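Local structure of hypothetical protein, GDSL-like Lipase/Acylhydrolase family protein (4M8K) at residues I25-V37 / A41-K53. The protein is probably a GDSL-like lipase or acylhydrolase that cleaves ester or related acyl bonds. Numbering follows the deposited sequence.
With ACT (acetate ion), chain C.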
ATOM      1  N   ILE A  25       3.872  -5.457  -3.489  1.00 22.30           N
ATOM      2  CA  ILE A  25       3.295  -4.212  -2.947  1.00 22.45           C
ATOM      3  C   ILE A  25       1.923  -3.997  -3.586  1.00 20.81           C
ATOM      4  O   ILE A  25       1.793  -4.164  -4.796  1.00 22.76           O
ATOM      5  CB  ILE A  25       4.221  -3.029  -3.261  1.00 24.46           C
ATOM      6  CG1 ILE A  25       5.603  -3.262  -2.611  1.00 27.71           C
ATOM      7  CG2 ILE A  25       3.654  -1.704  -2.745  1.00 23.06           C
ATOM      8  CD1 ILE A  25       6.735  -2.906  -3.533  1.00 30.77           C
ATOM      9  N   LEU A  26       0.926  -3.644  -2.754  1.00 21.96           N
ATOM     10  CA  LEU A  26      -0.393  -3.172  -3.189  1.00 19.86           C
ATOM     11  C   LEU A  26      -0.488  -1.739  -2.680  1.00 20.49           C
ATOM     12  O   LEU A  26      -0.620  -1.512  -1.470  1.00 19.60           O
ATOM     13  CB  LEU A  26      -1.485  -4.049  -2.623  1.00 20.00           C
ATOM     14  CG  LEU A  26      -2.893  -3.762  -3.077  1.00 19.34           C
ATOM     15  CD1 LEU A  26      -3.018  -4.010  -4.551  1.00 26.88           C
ATOM     16  CD2 LEU A  26      -3.921  -4.598  -2.322  1.00 22.77           C
ATOM     17  N   GLY A  27      -0.296  -0.775  -3.587  1.00 19.47           N
ATOM     18  CA  GLY A  27      -0.101   0.628  -3.203  1.00 19.72           C
ATOM     19  C   GLY A  27      -0.799   1.643  -4.053  1.00 19.13           C
ATOM     20  O   GLY A  27      -1.549   1.333  -5.028  1.00 15.39           O
ATOM     21  N   ASP A  28      -0.537   2.879  -3.670  1.00 19.34           N
ATOM     22  CA  ASP A  28      -1.004   4.063  -4.354  1.00 19.26           C
ATOM     23  C   ASP A  28       0.223   4.866  -4.892  1.00 19.86           C
ATOM     24  O   ASP A  28       1.288   4.284  -5.079  1.00 20.76           O
ATOM     25  CB  ASP A  28      -1.919   4.875  -3.434  1.00 20.17           C
ATOM     26  CG  ASP A  28      -1.220   5.342  -2.156  1.00 16.82           C
ATOM     27  OD1 ASP A  28       0.026   5.516  -2.129  1.00 20.81           O
ATOM     28  OD2 ASP A  28      -1.935   5.511  -1.150  1.00 23.82           O
ATOM     29  N   SER A  29       0.076   6.172  -5.119  1.00 22.15           N
ATOM     30  CA  SER A  29       1.189   6.991  -5.679  1.00 23.93           C
ATOM     31  C   SER A  29       2.478   6.840  -4.903  1.00 23.04           C
ATOM     32  O   SER A  29       3.549   6.954  -5.486  1.00 20.57           O
ATOM     33  CB  SER A  29       0.881   8.480  -5.660  1.00 21.71           C
ATOM     34  OG  SER A  29      -0.126   8.893  -6.554  1.00 24.68           O
ATOM     35  N   TYR A  30       2.395   6.620  -3.575  1.00 18.67           N
ATOM     36  CA  TYR A  30       3.586   6.643  -2.703  1.00 19.35           C
ATOM     37  C   TYR A  30       4.540   5.473  -3.051  1.00 23.65           C
ATOM     38  O   TYR A  30       5.737   5.505  -2.756  1.00 19.66           O
ATOM     39  CB  TYR A  30       3.228   6.540  -1.211  1.00 17.24           C
ATOM     40  CG  TYR A  30       2.830   7.817  -0.480  1.00 16.07           C
ATOM     41  CD1 TYR A  30       2.087   8.804  -1.088  1.00 19.53           C
ATOM     42  CD2 TYR A  30       3.176   7.996   0.861  1.00 17.47           C
ATOM     43  CE1 TYR A  30       1.723   9.963  -0.402  1.00 19.86           C
ATOM     44  CE2 TYR A  30       2.806   9.120   1.552  1.00 19.00           C
ATOM     45  CZ  TYR A  30       2.067  10.110   0.919  1.00 22.66           C
ATOM     46  OH  TYR A  30       1.730  11.285   1.597  1.00 22.27           O
ATOM     47  N   SER A  31       3.978   4.461  -3.693  1.00 20.22           N
ATOM     48  CA  SER A  31       4.700   3.235  -4.061  1.00 18.43           C
ATOM     49  C   SER A  31       4.837   3.069  -5.581  1.00 19.29           C
ATOM     50  O   SER A  31       5.180   1.981  -6.077  1.00 21.32           O
ATOM     51  CB  SER A  31       3.987   2.042  -3.407  1.00 19.97           C
ATOM     52  OG  SER A  31       3.989   2.173  -1.992  1.00 19.35           O
ATOM     53  N   THR A  32       4.571   4.136  -6.337  1.00 20.97           N
ATOM     54  CA  THR A  32       4.678   4.090  -7.793  1.00 21.44           C
ATOM     55  C   THR A  32       6.006   4.631  -8.284  1.00 22.50           C
ATOM     56  O   THR A  32       6.633   5.452  -7.629  1.00 18.99           O
ATOM     57  CB  THR A  32       3.587   4.888  -8.591  1.00 25.41           C
ATOM     58  OG1 THR A  32       3.645   6.311  -8.311  1.00 22.57           O
ATOM     59  CG2 THR A  32       2.211   4.320  -8.327  1.00 25.33           C
ATOM     60  N   PHE A  33       6.420   4.138  -9.448  1.00 23.89           N
ATOM     61  CA  PHE A  33       7.467   4.768 -10.277  1.00 21.24           C
ATOM     62  C   PHE A  33       7.223   4.300 -11.699  1.00 19.80           C
ATOM     63  O   PHE A  33       7.071   3.082 -11.952  1.00 19.59           O
ATOM     64  CB  PHE A  33       8.924   4.457  -9.815  1.00 22.61           C
ATOM     65  CG  PHE A  33       9.923   5.504 -10.261  1.00 21.42           C
ATOM     66  CD1 PHE A  33      10.470   5.449 -11.533  1.00 20.82           C
ATOM     67  CD2 PHE A  33      10.300   6.558  -9.416  1.00 18.75           C
ATOM     68  CE1 PHE A  33      11.347   6.432 -11.985  1.00 21.75           C
ATOM     69  CE2 PHE A  33      11.194   7.532  -9.831  1.00 22.83           C
ATOM     70  CZ  PHE A  33      11.715   7.487 -11.137  1.00 20.41           C
ATOM     71  N   TYR A  34       7.123   5.262 -12.607  1.00 22.21           N
ATOM     72  CA  TYR A  34       6.985   4.993 -14.052  1.00 23.94           C
ATOM     73  C   TYR A  34       7.876   3.851 -14.530  1.00 21.38           C
ATOM     74  O   TYR A  34       9.107   3.865 -14.296  1.00 21.58           O
ATOM     75  CB  TYR A  34       7.303   6.285 -14.844  1.00 24.30           C
ATOM     76  CG  TYR A  34       6.891   6.198 -16.280  1.00 26.81           C
ATOM     77  CD1 TYR A  34       5.539   6.131 -16.624  1.00 24.68           C
ATOM     78  CD2 TYR A  34       7.842   6.145 -17.309  1.00 32.18           C
ATOM     79  CE1 TYR A  34       5.135   6.010 -17.927  1.00 29.93           C
ATOM     80  CE2 TYR A  34       7.438   6.048 -18.650  1.00 33.16           C
ATOM     81  CZ  TYR A  34       6.074   5.992 -18.936  1.00 36.44           C
ATOM     82  OH  TYR A  34       5.612   5.878 -20.219  1.00 46.61           O
ATOM     83  N   GLY A  35       7.279   2.866 -15.184  1.00 20.50           N
ATOM     84  CA  GLY A  35       7.996   1.711 -15.725  1.00 20.02           C
ATOM     85  C   GLY A  35       8.254   0.601 -14.732  1.00 23.56           C
ATOM     86  O   GLY A  35       8.856  -0.404 -15.064  1.00 21.65           O
ATOM     87  N   HIS A  36       7.837   0.774 -13.502  1.00 18.44           N
ATOM     88  CA  HIS A  36       8.136  -0.214 -12.472  1.00 20.90           C
ATOM     89  C   HIS A  36       6.882  -0.624 -11.726  1.00 21.25           C
ATOM     90  O   HIS A  36       6.955  -1.085 -10.570  1.00 30.80           O
ATOM     91  CB  HIS A  36       9.145   0.362 -11.449  1.00 24.00           C
ATOM     92  CG  HIS A  36      10.496   0.583 -12.015  1.00 25.11           C
ATOM     93  ND1 HIS A  36      11.519  -0.335 -11.880  1.00 29.20           N
ATOM     94  CD2 HIS A  36      10.989   1.593 -12.760  1.00 22.21           C
ATOM     95  CE1 HIS A  36      12.572   0.091 -12.553  1.00 30.56           C
ATOM     96  NE2 HIS A  36      12.271   1.254 -13.099  1.00 26.99           N
ATOM     97  N   VAL A  37       5.722  -0.486 -12.349  1.00 22.51           N
ATOM     98  CA  VAL A  37       4.483  -1.029 -11.742  1.00 20.39           C
ATOM     99  C   VAL A  37       3.900  -2.093 -12.626  1.00 20.06           C
ATOM    100  O   VAL A  37       4.123  -2.091 -13.829  1.00 20.81           O
ATOM    101  CB  VAL A  37       3.454   0.106 -11.519  1.00 18.23           C
ATOM    102  CG1 VAL A  37       3.972   1.062 -10.469  1.00 20.35           C
ATOM    103  CG2 VAL A  37       3.155   0.871 -12.817  1.00 18.69           C
ATOM    104  N   ALA A  41       0.025  -0.274 -17.192  1.00 24.18           N
ATOM    105  CA  ALA A  41      -0.907   0.827 -17.367  1.00 28.87           C
ATOM    106  C   ALA A  41      -1.374   1.522 -16.060  1.00 24.39           C
ATOM    107  O   ALA A  41      -1.978   2.590 -16.129  1.00 24.61           O
ATOM    108  CB  ALA A  41      -2.119   0.349 -18.176  1.00 31.95           C
ATOM    109  N   ASN A  42      -1.072   0.959 -14.885  1.00 21.72           N
ATOM    110  CA  ASN A  42      -1.332   1.655 -13.660  1.00 19.36           C
ATOM    111  C   ASN A  42      -0.761   3.078 -13.671  1.00 21.00           C
ATOM    112  O   ASN A  42       0.408   3.273 -13.993  1.00 22.08           O
ATOM    113  CB  ASN A  42      -0.733   0.885 -12.444  1.00 18.72           C
ATOM    114  CG  ASN A  42      -1.529  -0.343 -12.072  1.00 18.97           C
ATOM    115  OD1 ASN A  42      -2.476  -0.742 -12.762  1.00 20.41           O
ATOM    116  ND2 ASN A  42      -1.168  -0.948 -10.942  1.00 20.12           N
ATOM    117  N   LEU A  43      -1.557   4.043 -13.237  1.00 21.44           N
ATOM    118  CA  LEU A  43      -1.086   5.414 -13.137  1.00 24.66           C
ATOM    119  C   LEU A  43       0.030   5.536 -12.125  1.00 25.54           C
ATOM    120  O   LEU A  43       0.008   4.918 -11.050  1.00 21.62           O
ATOM    121  CB  LEU A  43      -2.218   6.377 -12.771  1.00 24.13           C
ATOM    122  CG  LEU A  43      -3.349   6.450 -13.797  1.00 32.04           C
ATOM    123  CD1 LEU A  43      -4.425   7.421 -13.294  1.00 31.02           C
ATOM    124  CD2 LEU A  43      -2.855   6.845 -15.186  1.00 27.80           C
ATOM    125  N   CYS A  44       1.013   6.341 -12.484  1.00 23.41           N
ATOM    126  CA  CYS A  44       2.167   6.646 -11.607  1.00 22.08           C
ATOM    127  C   CYS A  44       2.265   8.130 -11.257  1.00 24.84           C
ATOM    128  O   CYS A  44       1.791   8.969 -11.997  1.00 25.86           O
ATOM    129  CB  CYS A  44       3.428   6.215 -12.326  1.00 24.72           C
ATOM    130  SG  CYS A  44       3.590   4.416 -12.498  1.00 23.31           S
ATOM    131  N   TRP A  45       2.934   8.451 -10.162  1.00 20.02           N
ATOM    132  CA  TRP A  45       3.155   9.801  -9.729  1.00 19.29           C
ATOM    133  C   TRP A  45       4.610  10.209  -9.923  1.00 24.70           C
ATOM    134  O   TRP A  45       4.877  11.330 -10.270  1.00 23.37           O
ATOM    135  CB  TRP A  45       2.757   9.923  -8.256  1.00 22.79           C
ATOM    136  CG  TRP A  45       2.511  11.336  -7.772  1.00 19.67           C
ATOM    137  CD1 TRP A  45       1.335  11.984  -7.772  1.00 24.67           C
ATOM    138  CD2 TRP A  45       3.464  12.220  -7.158  1.00 18.60           C
ATOM    139  NE1 TRP A  45       1.492  13.221  -7.215  1.00 21.81           N
ATOM    140  CE2 TRP A  45       2.785  13.369  -6.798  1.00 21.05           C
ATOM    141  CE3 TRP A  45       4.837  12.118  -6.842  1.00 18.55           C
ATOM    142  CZ2 TRP A  45       3.433  14.466  -6.215  1.00 24.69           C
ATOM    143  CZ3 TRP A  45       5.446  13.149  -6.224  1.00 18.74           C
ATOM    144  CH2 TRP A  45       4.768  14.341  -5.944  1.00 21.29           C
ATOM    145  N   TYR A  46       5.531   9.277  -9.711  1.00 24.44           N
ATOM    146  CA  TYR A  46       6.968   9.542  -9.855  1.00 25.72           C
ATOM    147  C   TYR A  46       7.538   9.079 -11.200  1.00 29.11           C
ATOM    148  O   TYR A  46       7.201   8.030 -11.689  1.00 21.71           O
ATOM    149  CB  TYR A  46       7.731   8.831  -8.753  1.00 24.58           C
ATOM    150  CG  TYR A  46       7.407   9.270  -7.329  1.00 26.83           C
ATOM    151  CD1 TYR A  46       8.108  10.316  -6.750  1.00 28.28           C
ATOM    152  CD2 TYR A  46       6.423   8.635  -6.560  1.00 24.43           C
ATOM    153  CE1 TYR A  46       7.822  10.753  -5.448  1.00 21.03           C
ATOM    154  CE2 TYR A  46       6.147   9.061  -5.253  1.00 23.77           C
ATOM    155  CZ  TYR A  46       6.853  10.087  -4.702  1.00 22.11           C
ATOM    156  OH  TYR A  46       6.612  10.505  -3.408  1.00 19.70           O
ATOM    157  N   GLY A  47       8.464   9.849 -11.740  1.00 26.93           N
ATOM    158  CA  GLY A  47       9.169   9.465 -12.963  1.00 31.72           C
ATOM    159  C   GLY A  47       8.376   9.502 -14.252  1.00 27.49           C
ATOM    160  O   GLY A  47       8.797   8.885 -15.226  1.00 26.87           O
ATOM    161  N   VAL A  48       7.273  10.253 -14.297  1.00 28.15           N
ATOM    162  CA  VAL A  48       6.389  10.242 -15.451  1.00 24.05           C
ATOM    163  C   VAL A  48       6.857  11.341 -16.445  1.00 24.05           C
ATOM    164  O   VAL A  48       6.793  12.517 -16.141  1.00 30.75           O
ATOM    165  CB  VAL A  48       4.931  10.491 -15.093  1.00 26.11           C
ATOM    166  CG1 VAL A  48       4.058  10.527 -16.333  1.00 28.30           C
ATOM    167  CG2 VAL A  48       4.389   9.425 -14.114  1.00 29.79           C
ATOM    168  N   PRO A  49       7.292  10.959 -17.639  1.00 31.22           N
ATOM    169  CA  PRO A  49       7.743  11.987 -18.614  1.00 26.81           C
ATOM    170  C   PRO A  49       6.678  13.051 -18.894  1.00 33.72           C
ATOM    171  O   PRO A  49       5.508  12.704 -19.148  1.00 29.22           O
ATOM    172  CB  PRO A  49       8.022  11.181 -19.865  1.00 32.94           C
ATOM    173  CG  PRO A  49       8.215   9.785 -19.401  1.00 33.95           C
ATOM    174  CD  PRO A  49       7.385   9.601 -18.175  1.00 29.58           C
ATOM    175  N   GLY A  50       7.066  14.327 -18.825  1.00 34.30           N
ATOM    176  CA  GLY A  50       6.165  15.444 -19.097  1.00 31.10           C
ATOM    177  C   GLY A  50       5.209  15.762 -17.985  1.00 39.79           C
ATOM    178  O   GLY A  50       4.313  16.567 -18.161  1.00 55.12           O
ATOM    179  N   GLU A  51       5.357  15.112 -16.839  1.00 39.34           N
ATOM    180  CA  GLU A  51       4.496  15.401 -15.700  1.00 39.33           C
ATOM    181  C   GLU A  51       5.380  15.604 -14.484  1.00 41.72           C
ATOM    182  O   GLU A  51       5.211  14.956 -13.452  1.00 43.67           O
ATOM    183  CB  GLU A  51       3.470  14.304 -15.475  1.00 43.56           C
ATOM    184  CG  GLU A  51       2.335  14.388 -16.472  1.00 46.84           C
ATOM    185  CD  GLU A  51       1.311  13.292 -16.303  1.00 59.32           C
ATOM    186  OE1 GLU A  51       1.042  12.855 -15.145  1.00 60.79           O
ATOM    187  OE2 GLU A  51       0.779  12.869 -17.349  1.00 50.78           O
ATOM    188  N   LYS A  52       6.314  16.543 -14.616  1.00 32.23           N
ATOM    189  CA  LYS A  52       7.194  16.886 -13.517  1.00 33.65           C
ATOM    190  C   LYS A  52       6.466  17.364 -12.256  1.00 32.71           C
ATOM    191  O   LYS A  52       5.564  18.190 -12.332  1.00 30.99           O
ATOM    192  CB  LYS A  52       8.121  17.977 -13.995  1.00 35.57           C
ATOM    193  CG  LYS A  52       9.118  18.429 -12.955  1.00 42.21           C
ATOM    194  CD  LYS A  52       9.616  19.825 -13.286  1.00 46.84           C
ATOM    195  CE  LYS A  52      10.840  20.166 -12.455  1.00 56.89           C
ATOM    196  NZ  LYS A  52      10.621  19.812 -11.016  1.00 52.22           N
ATOM    197  N   LYS A  53       6.889  16.862 -11.104  1.00 32.41           N
ATOM    198  CA  LYS A  53       6.338  17.194  -9.804  1.00 26.09           C
ATOM    199  C   LYS A  53       7.317  18.110  -9.047  1.00 31.09           C
ATOM    200  O   LYS A  53       8.490  18.104  -9.356  1.00 29.24           O
ATOM    201  CB  LYS A  53       6.110  15.906  -9.011  1.00 29.12           C
ATOM    202  CG  LYS A  53       5.182  14.876  -9.678  1.00 26.19           C
ATOM    203  CD  LYS A  53       3.754  15.424  -9.828  1.00 27.24           C
ATOM    204  CE  LYS A  53       2.751  14.390 -10.321  1.00 26.34           C
ATOM    205  NZ  LYS A  53       3.347  13.606 -11.439  1.00 33.11           N
TER
HETATM  206  C   ACT C 301      -1.766   9.223  -4.012  1.00 20.91           C
HETATM  207  O   ACT C 301      -1.353  10.145  -4.735  1.00 21.86           O
HETATM  208  OXT ACT C 301      -2.164   8.178  -4.528  1.00 15.33           O
HETATM  209  CH3 ACT C 301      -1.773   9.329  -2.517  1.00 24.14           C
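Thr32 turns OG1 between its backbone N and carbonyl carbon (chi1 63°), which sets the hydroxyl in line with the N-H of Trp45 (angle at H 167°); that N donates to OG1 over 2.9 Å. The same hydroxyl gives its proton to Ser29 O, so one side chain ties the turn at 29-32 to segment 41-53. Further along, Tyr34 N donates almost straight to Tyr46 O, again 2.9 Å. With CG anti to the backbone N (chi1 -156°), Phe33 lays one ring face against Tyr46 O and the Gly47 backbone, Gly47 CA sitting 4.1 Å from the Phe33 ring centroid in a CH-pi contact. Tyr46 points its ring edge at Ser29 O, CE2 3.4 Å away. Over a face of the exposed Tyr34 ring comes Pro49 CD, 3.7 Å from the centroid. Cys44 SG packs against Val37 CG2 at 3.6 Å. Ser29, the serine of the Gly27-Asp28-Ser29 motif, is probably the nucleophile, as in GDSL hydrolases; its N and OG bind an acetate also held by Gly84, Asn122 and His205. His205 stacks on Trp45. Both loops lie beyond the C-terminal end of strand 22-27, Thr32 touching Ser81 of strand 75-81 and Tyr46 OH bonding to Pro206 O of strand 205-206.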